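Local structure of alanyl-tRNA synthetase (Aquifex aeolicus, 3G98) at residues Y13-E18 and F41-K46; E22-L27 and K49-I54; K36-F41 and G55-I60; V76-G81 and P95-E100. The protein attaches alanine to its cognate tRNA in the full-length enzyme, whose C-Ala domain, the fragment described here, brings together aminoacylation and editing on one tRNA. All blocks are in the same frame, centred on the assembly; numbering follows the deposited sequence. Where two conformers were deposited one is given.

Overall arrangement
From the N terminus, strand 9-17 runs into helix 21-31 and the chain returns as strand 38-46 beside strand 9-17; contact 1 closes this beta-alpha-beta unit. The next turn folds strand 49-56 back as a hairpin, whose open end is held by contact 3, and contact 2 lays helix 21-31 on that same strand. Contacts 1, 2 and 3 therefore cross one another in sequence, and contacts 1 and 3, about 18 Å apart between centres, share Phe41. Contact 4 follows them in series, joining the end of helix 66-76 to the start of helix 98-110. It is tied back to contact 1 by the Arg45-Asp96 salt bridge and to contact 2 by Phe52 against Leu77.

Contact 1 (Y13-E18 and F41-K46); sequences YGVFEE and FIASRK
The two strands of a beta-alpha-beta crossover meet here: strand 9-17 leads into helix 21-31, strand 38-46 returns parallel to strand 9-17, and together they illustrate how a parallel pair is laced in alternation. Gly14 and Phe16 each supply both N-H and C=O, while strand 38-46 answers from Phe41, Ala43 and Arg45. Arg45 N bonds to Phe16 O at 2.7 Å, and Phe16 N to Ala43 O at 2.8 Å. Glu18 N on Arg45 O (2.9 Å) carries the ladder one residue past the strand end.

Side chains add to this on both faces. With CG of Phe16 anti to the carbonyl carbon (chi1 -61°), its ring is set beside the backbone N and back over strand 38-46, where Ala43 O and Ile42 CB lie at the ring edge, near its plane; CE1 is 4.2 Å from Ile42 CB. On the other face Val15 CG2 rests on Ala43 CB at 4.1 Å. Farther along, Glu17 and Arg45 run alongside each other, but the carboxylate touches the aliphatic part of its neighbour, Glu17 OE2 being 3.7 Å from Arg45 CD. The guanidinium reaches on to a salt bridge with Asp96, and Ser44 OG bonds to Val19 O.

The face bearing Ile42 and Ser44 is covered by helix 21-31 through Leu24, Leu27 and Ala28. Beneath the other, helix 98-110 packs Phe98 on Val15 and on the Phe41 ring, while strand 49-56 continues the sheet beyond 38-46.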
# COMPACT_ATOMS: atom_id res chain seq x y z
N TYR A 13 1.62 5.02 5.79
CA TYR A 13 2.02 5.18 4.40
C TYR A 13 3.26 6.02 4.22
O TYR A 13 3.57 6.90 5.04
CB TYR A 13 0.87 5.72 3.55
CG TYR A 13 0.52 7.17 3.86
CD1 TYR A 13 1.12 8.20 3.15
CD2 TYR A 13 -0.40 7.49 4.85
CE1 TYR A 13 0.82 9.53 3.43
CE2 TYR A 13 -0.71 8.81 5.14
CZ TYR A 13 -0.10 9.83 4.42
OH TYR A 13 -0.40 11.14 4.70
N GLY A 14 3.96 5.77 3.13
CA GLY A 14 5.14 6.55 2.81
C GLY A 14 5.84 6.01 1.59
O GLY A 14 5.67 4.84 1.23
N VAL A 15 6.63 6.85 0.95
CA VAL A 15 7.42 6.39 -0.19
C VAL A 15 8.89 6.62 0.13
O VAL A 15 9.26 7.68 0.65
CB VAL A 15 7.02 7.12 -1.50
CG1 VAL A 15 6.96 8.62 -1.28
CG2 VAL A 15 7.98 6.77 -2.62
N PHE A 16 9.71 5.61 -0.12
CA PHE A 16 11.11 5.62 0.22
C PHE A 16 11.93 5.67 -1.06
O PHE A 16 11.43 5.32 -2.12
CB PHE A 16 11.48 4.35 1.00
CG PHE A 16 10.72 4.18 2.29
CD1 PHE A 16 9.51 3.51 2.32
CD2 PHE A 16 11.23 4.69 3.47
CE1 PHE A 16 8.82 3.35 3.51
CE2 PHE A 16 10.54 4.54 4.67
CZ PHE A 16 9.33 3.87 4.69
N GLU A 17 13.17 6.11 -0.97
CA GLU A 17 14.05 6.04 -2.13
C GLU A 17 14.88 4.78 -2.03
O GLU A 17 15.42 4.47 -0.96
CB GLU A 17 14.98 7.25 -2.20
CG GLU A 17 14.29 8.61 -2.25
CD GLU A 17 13.80 8.97 -3.64
OE1 GLU A 17 14.42 8.53 -4.63
OE2 GLU A 17 12.81 9.71 -3.75
N GLU A 18 14.99 4.07 -3.15
CA GLU A 18 16.00 3.02 -3.33
C GLU A 18 15.84 1.76 -2.47
O GLU A 18 16.80 1.00 -2.31
CB GLU A 18 17.41 3.60 -3.14
CG GLU A 18 17.62 4.98 -3.76
CD GLU A 18 17.51 4.99 -5.28
OE1 GLU A 18 17.47 3.91 -5.90
OE2 GLU A 18 17.49 6.10 -5.86
N PHE A 41 0.47 1.13 3.26
CA PHE A 41 0.70 1.39 1.84
C PHE A 41 2.04 2.06 1.69
O PHE A 41 2.18 3.26 1.94
CB PHE A 41 -0.44 2.24 1.26
CG PHE A 41 -0.24 2.67 -0.18
CD1 PHE A 41 0.28 1.80 -1.13
CD2 PHE A 41 -0.62 3.95 -0.58
CE1 PHE A 41 0.43 2.21 -2.46
CE2 PHE A 41 -0.47 4.35 -1.90
CZ PHE A 41 0.06 3.48 -2.84
N ILE A 42 3.05 1.29 1.33
CA ILE A 42 4.38 1.87 1.20
C ILE A 42 4.93 1.61 -0.18
O ILE A 42 4.52 0.67 -0.87
CB ILE A 42 5.37 1.38 2.29
CG1 ILE A 42 5.54 -0.14 2.22
CG2 ILE A 42 4.92 1.84 3.67
CD1 ILE A 42 6.56 -0.69 3.23
N ALA A 43 5.85 2.46 -0.59
CA ALA A 43 6.37 2.41 -1.94
C ALA A 43 7.86 2.72 -1.92
O ALA A 43 8.37 3.30 -0.95
CB ALA A 43 5.63 3.39 -2.81
N SER A 44 8.54 2.32 -2.99
CA SER A 44 9.95 2.62 -3.15
C SER A 44 10.17 3.18 -4.54
O SER A 44 9.82 2.55 -5.54
CB SER A 44 10.80 1.37 -2.98
OG SER A 44 12.16 1.65 -3.27
N ARG A 45 10.73 4.38 -4.59
CA ARG A 45 11.07 5.02 -5.85
C ARG A 45 12.49 4.63 -6.23
O ARG A 45 13.43 4.83 -5.45
CB ARG A 45 10.97 6.54 -5.74
CG ARG A 45 11.11 7.22 -7.09
CD ARG A 45 11.26 8.73 -6.99
NE ARG A 45 11.42 9.29 -8.33
CZ ARG A 45 10.67 10.27 -8.84
NH1 ARG A 45 9.72 10.84 -8.11
NH2 ARG A 45 10.89 10.69 -10.07
N LYS A 46 12.65 4.07 -7.43
CA LYS A 46 13.97 3.85 -8.00
C LYS A 46 14.04 4.58 -9.34
O LYS A 46 13.64 4.04 -10.37
CB LYS A 46 14.26 2.36 -8.18
CG LYS A 46 14.49 1.63 -6.86
CD LYS A 46 14.40 0.11 -7.01
CE LYS A 46 15.74 -0.52 -7.36
NZ LYS A 46 15.68 -2.01 -7.20

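Contact 2 (E22-L27 and K49-I54); sequences EELRNL and KINFVI
Leu24 reaches down from helix 21-31 onto strand 49-56 and shows how one branched side chain can serve several neighbours. Its CG stands anti to the backbone N (chi1 -168°), which carries the branch off the helix towards the sheet; chi2 of 71° then turns CD1 aside and leaves CD2 extended from CA, at the far end of the side chain, where it makes most of the contact. That methyl lies 3.5 Å from Asn51 O. It also comes within 4.1 Å of Phe52 CA and 4.0 Å of Val53 CG2.

The two partners on the strand, Asn51 and Val53, are two residues apart and therefore project from the same face. Leu24 points down from the helix as each of these points up from the strand, so that they overlap along their flanks. Val53 places CG1 anti to its own N and CG2 beside that N; CG2 is the branch turned to the helix, touching Leu24 and packing 3.9 Å from Arg25 CA. The helix and strand segments run at 22° to each other, their axes 8.3 Å apart, in the manner of a helix lying along a sheet in an alpha/beta layer.

The polar ends look to the next strand: Arg25 NH1 bonds to Gln89 OE1 and, in the conformer given, Asn51 OD1 takes a hydrogen bond from Gln89 NE2. Thus the contact itself rests on Leu24 CD2 and Val53 CG2, packed on each other and on backbone, with van der Waals forces as its cement, while the arginine's charge is engaged outside it.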
# COMPACT_ATOMS: atom_id res chain seq x y z
N GLU A 22 11.72 -6.68 -2.31
CA GLU A 22 11.54 -7.74 -1.32
C GLU A 22 11.66 -7.20 0.11
O GLU A 22 10.97 -7.68 1.03
CB GLU A 22 12.48 -8.92 -1.58
CG GLU A 22 12.00 -9.84 -2.73
CD GLU A 22 10.63 -10.47 -2.45
OE1 GLU A 22 10.42 -10.99 -1.34
OE2 GLU A 22 9.76 -10.45 -3.36
N GLU A 23 12.50 -6.19 0.28
CA GLU A 23 12.68 -5.51 1.56
C GLU A 23 11.44 -4.68 1.90
O GLU A 23 10.96 -4.66 3.04
CB GLU A 23 13.92 -4.61 1.50
CG GLU A 23 15.24 -5.37 1.48
CD GLU A 23 16.45 -4.47 1.28
OE1 GLU A 23 16.28 -3.26 1.00
OE2 GLU A 23 17.59 -4.98 1.40
N LEU A 24 10.91 -4.00 0.89
CA LEU A 24 9.70 -3.23 1.04
C LEU A 24 8.54 -4.12 1.49
O LEU A 24 7.80 -3.78 2.41
CB LEU A 24 9.36 -2.55 -0.29
CG LEU A 24 8.29 -1.48 -0.29
CD1 LEU A 24 8.80 -0.24 0.40
CD2 LEU A 24 7.89 -1.19 -1.74
N ARG A 25 8.41 -5.27 0.84
CA ARG A 25 7.38 -6.25 1.19
C ARG A 25 7.53 -6.72 2.63
O ARG A 25 6.55 -6.83 3.37
CB ARG A 25 7.47 -7.46 0.26
CG ARG A 25 6.34 -8.45 0.42
CD ARG A 25 6.67 -9.77 -0.27
NE ARG A 25 5.55 -10.69 -0.14
CZ ARG A 25 4.52 -10.72 -0.99
NH1 ARG A 25 4.49 -9.90 -2.03
NH2 ARG A 25 3.53 -11.58 -0.79
N ASN A 26 8.77 -7.02 3.03
CA ASN A 26 9.01 -7.50 4.38
C ASN A 26 8.67 -6.42 5.42
O ASN A 26 8.11 -6.72 6.48
CB ASN A 26 10.46 -7.98 4.52
CG ASN A 26 10.72 -9.27 3.75
OD1 ASN A 26 11.87 -9.61 3.47
ND2 ASN A 26 9.65 -10.00 3.41
N LEU A 27 8.97 -5.16 5.09
CA LEU A 27 8.63 -4.05 5.97
C LEU A 27 7.11 -3.89 6.14
O LEU A 27 6.61 -3.71 7.25
CB LEU A 27 9.25 -2.74 5.45
CG LEU A 27 9.01 -1.45 6.25
CD1 LEU A 27 9.47 -1.58 7.70
CD2 LEU A 27 9.71 -0.28 5.58
N LYS A 49 10.94 4.62 -11.81
CA LYS A 49 10.06 3.49 -11.52
C LYS A 49 9.61 3.53 -10.07
O LYS A 49 10.28 4.12 -9.21
CB LYS A 49 10.77 2.16 -11.82
CG LYS A 49 11.21 2.02 -13.27
CD LYS A 49 10.05 2.27 -14.23
CE LYS A 49 10.51 2.26 -15.68
NZ LYS A 49 11.15 0.97 -16.04
N ILE A 50 8.49 2.89 -9.78
CA ILE A 50 8.03 2.78 -8.41
C ILE A 50 7.45 1.38 -8.12
O ILE A 50 6.67 0.83 -8.90
CB ILE A 50 7.01 3.91 -8.06
CG1 ILE A 50 6.55 3.82 -6.61
CG2 ILE A 50 5.80 3.88 -9.02
CD1 ILE A 50 5.89 5.11 -6.13
N ASN A 51 7.89 0.80 -7.01
CA ASN A 51 7.36 -0.47 -6.55
C ASN A 51 6.53 -0.19 -5.30
O ASN A 51 6.90 0.67 -4.51
CB ASN A 51 8.51 -1.44 -6.23
CG ASN A 51 8.03 -2.82 -5.83
OD1 ASN A 51 7.60 -3.04 -4.70
ND2 ASN A 51 8.12 -3.77 -6.76
N PHE A 52 5.42 -0.89 -5.14
CA PHE A 52 4.53 -0.59 -4.04
C PHE A 52 3.87 -1.84 -3.44
O PHE A 52 3.69 -2.85 -4.12
CB PHE A 52 3.47 0.44 -4.47
CG PHE A 52 2.78 0.10 -5.74
CD1 PHE A 52 3.34 0.45 -6.97
CD2 PHE A 52 1.58 -0.61 -5.73
CE1 PHE A 52 2.71 0.13 -8.16
CE2 PHE A 52 0.94 -0.95 -6.92
CZ PHE A 52 1.51 -0.58 -8.14
N VAL A 53 3.51 -1.74 -2.17
CA VAL A 53 2.95 -2.85 -1.43
C VAL A 53 1.77 -2.38 -0.59
O VAL A 53 1.79 -1.28 -0.03
CB VAL A 53 3.99 -3.46 -0.47
CG1 VAL A 53 3.34 -4.51 0.45
CG2 VAL A 53 5.19 -4.04 -1.24
N ILE A 54 0.75 -3.21 -0.50
CA ILE A 54 -0.35 -3.01 0.43
C ILE A 54 -0.38 -4.23 1.35
O ILE A 54 -0.46 -5.36 0.87
CB ILE A 54 -1.71 -2.90 -0.29
CG1 ILE A 54 -1.73 -1.70 -1.24
CG2 ILE A 54 -2.85 -2.79 0.74
CD1 ILE A 54 -2.13 -0.41 -0.58

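Contact 3 (K36-F41 and G55-I60); sequences KKDVVF and GVSKEI
Lys36 lays the aliphatic part of its side chain across the carboxylate of Glu59, with CG 3.6 Å from Glu59 CD. The chains cross obliquely, and because the lysine bends at chi3 (-61°) its ammonium goes elsewhere: NZ stays 6.1 Å from Glu59 OE2, too far for an ion pair in contact. Glu59, bent in turn at chi2, folds its acid group back over the lysine methylenes. Beside this pair Ile60 CG2 presses on Lys36 O at 3.2 Å, a close approach of methyl to carbonyl.

Ser57 OG accepts the N-H of Asp38 at 2.8 Å, and Ser57 N returns a bond to Asp38 O. The hydroxyl is also bonded to Arg32 O, which ties the residue just past strand 49-56 to the chain as it leaves helix 21-31. Asp38 itself turns its OD2 to Thr35 N.

These residues stand at the open end of the beta hairpin formed by strands 38-46 and 49-56, where the antiparallel ladder runs out into a short 3-10 turn. Val40 and Gly55 are a hydrogen-bonded pair, bonded in both directions, with Val40 N on Gly55 O at 2.7 Å. Val39 and Val56 form the adjoining non-hydrogen-bonded pair; their side chains stand abreast, CG1 to CG1 at 4.1 Å. The other branch of Val39, CG2, meets Ile60 CD1 at 3.9 Å, the two side chains crossing at about a right angle, while Leu11 of strand 9-17 packs against Val39 from the neighbouring strand.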
# COMPACT_ATOMS: atom_id res chain seq x y z
N LYS A 36 -4.81 -4.85 14.90
CA LYS A 36 -5.78 -5.66 14.18
C LYS A 36 -6.56 -4.82 13.18
O LYS A 36 -7.51 -5.30 12.56
CB LYS A 36 -6.73 -6.35 15.16
CG LYS A 36 -6.05 -7.39 16.05
CD LYS A 36 -7.06 -8.10 16.94
CE LYS A 36 -7.75 -7.12 17.87
NZ LYS A 36 -8.77 -7.79 18.73
N LYS A 37 -6.16 -3.56 13.03
CA LYS A 37 -6.84 -2.64 12.12
C LYS A 37 -5.87 -1.83 11.25
O LYS A 37 -6.22 -0.74 10.80
CB LYS A 37 -7.74 -1.68 12.91
CG LYS A 37 -7.01 -0.87 13.97
CD LYS A 37 -7.96 0.06 14.71
CE LYS A 37 -8.23 1.33 13.91
NZ LYS A 37 -9.23 2.20 14.59
N ASP A 38 -4.68 -2.36 11.01
CA ASP A 38 -3.66 -1.65 10.23
C ASP A 38 -3.80 -1.86 8.72
O ASP A 38 -4.05 -2.97 8.26
CB ASP A 38 -2.26 -2.10 10.65
CG ASP A 38 -1.94 -1.77 12.09
OD1 ASP A 38 -2.33 -0.69 12.57
OD2 ASP A 38 -1.29 -2.61 12.75
N VAL A 39 -3.63 -0.77 7.97
CA VAL A 39 -3.50 -0.82 6.53
C VAL A 39 -2.18 -0.13 6.21
O VAL A 39 -1.94 1.00 6.64
CB VAL A 39 -4.66 -0.08 5.80
CG1 VAL A 39 -4.50 -0.18 4.28
CG2 VAL A 39 -6.03 -0.63 6.23
N VAL A 40 -1.30 -0.81 5.48
CA VAL A 40 0.02 -0.27 5.19
C VAL A 40 0.16 -0.09 3.69
O VAL A 40 -0.04 -1.04 2.92
CB VAL A 40 1.13 -1.22 5.68
CG1 VAL A 40 2.51 -0.65 5.38
CG2 VAL A 40 0.94 -1.52 7.16
N PHE A 41 0.47 1.13 3.26
CA PHE A 41 0.70 1.39 1.84
C PHE A 41 2.04 2.06 1.69
O PHE A 41 2.18 3.26 1.94
CB PHE A 41 -0.44 2.24 1.26
CG PHE A 41 -0.24 2.67 -0.18
CD1 PHE A 41 0.28 1.80 -1.13
CD2 PHE A 41 -0.62 3.95 -0.58
CE1 PHE A 41 0.43 2.21 -2.46
CE2 PHE A 41 -0.47 4.35 -1.90
CZ PHE A 41 0.06 3.48 -2.84
N GLY A 55 -0.27 -3.98 2.65
CA GLY A 55 -0.42 -5.04 3.64
C GLY A 55 -1.50 -4.64 4.62
O GLY A 55 -1.56 -3.47 5.01
N VAL A 56 -2.35 -5.58 5.01
CA VAL A 56 -3.40 -5.27 5.98
C VAL A 56 -3.35 -6.26 7.13
O VAL A 56 -2.86 -7.38 6.98
CB VAL A 56 -4.83 -5.22 5.34
CG1 VAL A 56 -4.88 -4.25 4.16
CG2 VAL A 56 -5.29 -6.59 4.91
N SER A 57 -3.83 -5.85 8.30
CA SER A 57 -3.96 -6.77 9.42
C SER A 57 -4.84 -7.93 8.97
O SER A 57 -5.88 -7.71 8.35
CB SER A 57 -4.61 -6.07 10.61
OG SER A 57 -3.78 -5.05 11.11
N LYS A 58 -4.45 -9.15 9.30
CA LYS A 58 -5.20 -10.30 8.78
C LYS A 58 -6.68 -10.25 9.15
O LYS A 58 -7.54 -10.70 8.39
CB LYS A 58 -4.56 -11.63 9.21
CG LYS A 58 -5.30 -12.84 8.66
CD LYS A 58 -4.35 -13.85 8.03
CE LYS A 58 -5.15 -14.88 7.22
NZ LYS A 58 -4.28 -15.59 6.24
N GLU A 59 -6.98 -9.66 10.31
CA GLU A 59 -8.36 -9.58 10.81
C GLU A 59 -9.29 -8.76 9.91
O GLU A 59 -10.50 -8.96 9.93
CB GLU A 59 -8.39 -9.02 12.23
CG GLU A 59 -7.79 -9.95 13.28
CD GLU A 59 -6.28 -9.82 13.40
OE1 GLU A 59 -5.68 -9.02 12.64
OE2 GLU A 59 -5.69 -10.50 14.26
N ILE A 60 -8.73 -7.85 9.11
CA ILE A 60 -9.55 -6.97 8.28
C ILE A 60 -9.43 -7.24 6.78
O ILE A 60 -9.83 -6.42 5.95
CB ILE A 60 -9.25 -5.48 8.57
CG1 ILE A 60 -7.81 -5.13 8.17
CG2 ILE A 60 -9.49 -5.15 10.03
CD1 ILE A 60 -7.51 -3.64 8.17

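Contact 4 (V76-G81 and P95-E100); sequences VLKGGG and PDKFPE
A Schellman motif ends helix 66-76, and a lysine from the start of another helix attends to one of its last carbonyls, a compact example of one helix terminus being completed by the next. Lys78, at positive phi, is the C-prime residue of the motif, with Gly79 N bonded to Gly74 O and Lys78 N to Lys75 O. Across the contact Lys97 NZ donates to Val76 O at 2.7 Å, lying in the carbonyl plane on a lone pair, with a C=O...N angle of 129°.

The lysine gets there by turning at chi3 (71°), which wraps its methylenes around the same oxygen; CE is 3.0 Å from Val76 O. Lys97 occupies the N-cap position of helix 98-110, so the chain leaves one helix start to reach another helix's end. Val76 lies aslant to the lysine chain, its CG1 3.9 Å from Lys97 CE and 4.0 Å from Glu100 CB in the first turn. Leu77, with CG anti to its carbonyl carbon (chi1 -64°), sends CD2 over the peptide link between Lys97 and Phe98, 3.6 Å from both Lys97 C and Phe98 N. Its side chain also packs on Phe52 of strand 49-56 and on Ala101, joining the helix ends to the sheet.

A positive charge beside the C terminus of helix 66-76 probably interacts favourably with the helix dipole. The ammonium of Lys78 lies 4.7 Å from that of Lys97, NZ to NZ, a like-charge proximity that probably offsets part of this gain.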
# COMPACT_ATOMS: atom_id res chain seq x y z
N VAL A 76 -3.30 4.27 -10.64
CA VAL A 76 -2.81 5.64 -10.44
C VAL A 76 -1.30 5.75 -10.67
O VAL A 76 -0.80 6.73 -11.24
CB VAL A 76 -3.20 6.16 -9.04
CG1 VAL A 76 -2.55 7.50 -8.76
CG2 VAL A 76 -4.72 6.25 -8.92
N LEU A 77 -0.57 4.72 -10.25
CA LEU A 77 0.89 4.71 -10.36
C LEU A 77 1.35 4.16 -11.71
O LEU A 77 2.54 3.88 -11.90
CB LEU A 77 1.48 3.89 -9.21
CG LEU A 77 1.23 4.48 -7.82
CD1 LEU A 77 1.77 3.55 -6.74
CD2 LEU A 77 1.89 5.86 -7.71
N LYS A 78 0.41 4.04 -12.65
CA LYS A 78 0.69 3.51 -13.99
C LYS A 78 1.35 2.14 -13.89
O LYS A 78 2.42 1.91 -14.46
CB LYS A 78 1.55 4.49 -14.80
CG LYS A 78 0.93 5.88 -14.94
CD LYS A 78 -0.34 5.83 -15.77
CE LYS A 78 -0.87 7.22 -16.09
NZ LYS A 78 -2.04 7.14 -17.02
N GLY A 79 0.71 1.25 -13.13
CA GLY A 79 1.23 -0.09 -12.93
C GLY A 79 0.13 -1.07 -12.57
O GLY A 79 -1.06 -0.77 -12.66
N GLY A 80 0.53 -2.27 -12.15
CA GLY A 80 -0.42 -3.31 -11.82
C GLY A 80 -0.19 -3.78 -10.41
O GLY A 80 0.24 -3.00 -9.56
N GLY A 81 -0.47 -5.05 -10.16
CA GLY A 81 -0.29 -5.62 -8.84
C GLY A 81 -1.09 -6.89 -8.65
O GLY A 81 -2.00 -7.20 -9.44
N PRO A 95 6.23 7.41 -10.42
CA PRO A 95 6.57 7.62 -9.01
C PRO A 95 5.99 8.91 -8.45
O PRO A 95 5.59 8.97 -7.28
CB PRO A 95 8.10 7.71 -9.02
CG PRO A 95 8.52 7.10 -10.31
CD PRO A 95 7.42 7.37 -11.28
N ASP A 96 5.91 9.93 -9.30
CA ASP A 96 5.43 11.24 -8.86
C ASP A 96 3.95 11.24 -8.49
O ASP A 96 3.43 12.22 -7.97
CB ASP A 96 5.67 12.29 -9.95
CG ASP A 96 7.13 12.64 -10.08
OD1 ASP A 96 7.91 12.37 -9.14
OD2 ASP A 96 7.50 13.20 -11.13
N LYS A 97 3.28 10.12 -8.76
CA LYS A 97 1.85 10.03 -8.50
C LYS A 97 1.50 9.35 -7.18
O LYS A 97 0.34 9.04 -6.92
CB LYS A 97 1.14 9.36 -9.68
CG LYS A 97 1.09 10.25 -10.93
CD LYS A 97 0.24 9.63 -12.04
CE LYS A 97 -1.25 9.67 -11.71
NZ LYS A 97 -2.05 8.75 -12.60
N PHE A 98 2.49 9.16 -6.31
CA PHE A 98 2.23 8.54 -5.01
C PHE A 98 1.22 9.31 -4.14
O PHE A 98 0.31 8.71 -3.57
CB PHE A 98 3.52 8.29 -4.23
CG PHE A 98 3.32 7.64 -2.89
CD1 PHE A 98 3.36 8.39 -1.72
CD2 PHE A 98 3.09 6.27 -2.81
CE1 PHE A 98 3.18 7.78 -0.48
CE2 PHE A 98 2.90 5.66 -1.57
CZ PHE A 98 2.95 6.42 -0.41
N PRO A 99 1.38 10.64 -4.02
CA PRO A 99 0.40 11.39 -3.23
C PRO A 99 -1.04 11.18 -3.71
O PRO A 99 -1.96 11.07 -2.90
CB PRO A 99 0.84 12.85 -3.42
CG PRO A 99 2.29 12.77 -3.73
CD PRO A 99 2.45 11.51 -4.54
N GLU A 100 -1.23 11.13 -5.03
CA GLU A 100 -2.54 10.91 -5.61
C GLU A 100 -3.05 9.49 -5.31
O GLU A 100 -4.25 9.27 -5.06
CB GLU A 100 -2.51 11.17 -7.11
CG GLU A 100 -2.38 12.65 -7.50
CD GLU A 100 -1.01 13.29 -7.19
OE1 GLU A 100 0.01 12.57 -7.05
OE2 GLU A 100 -0.96 14.53 -7.09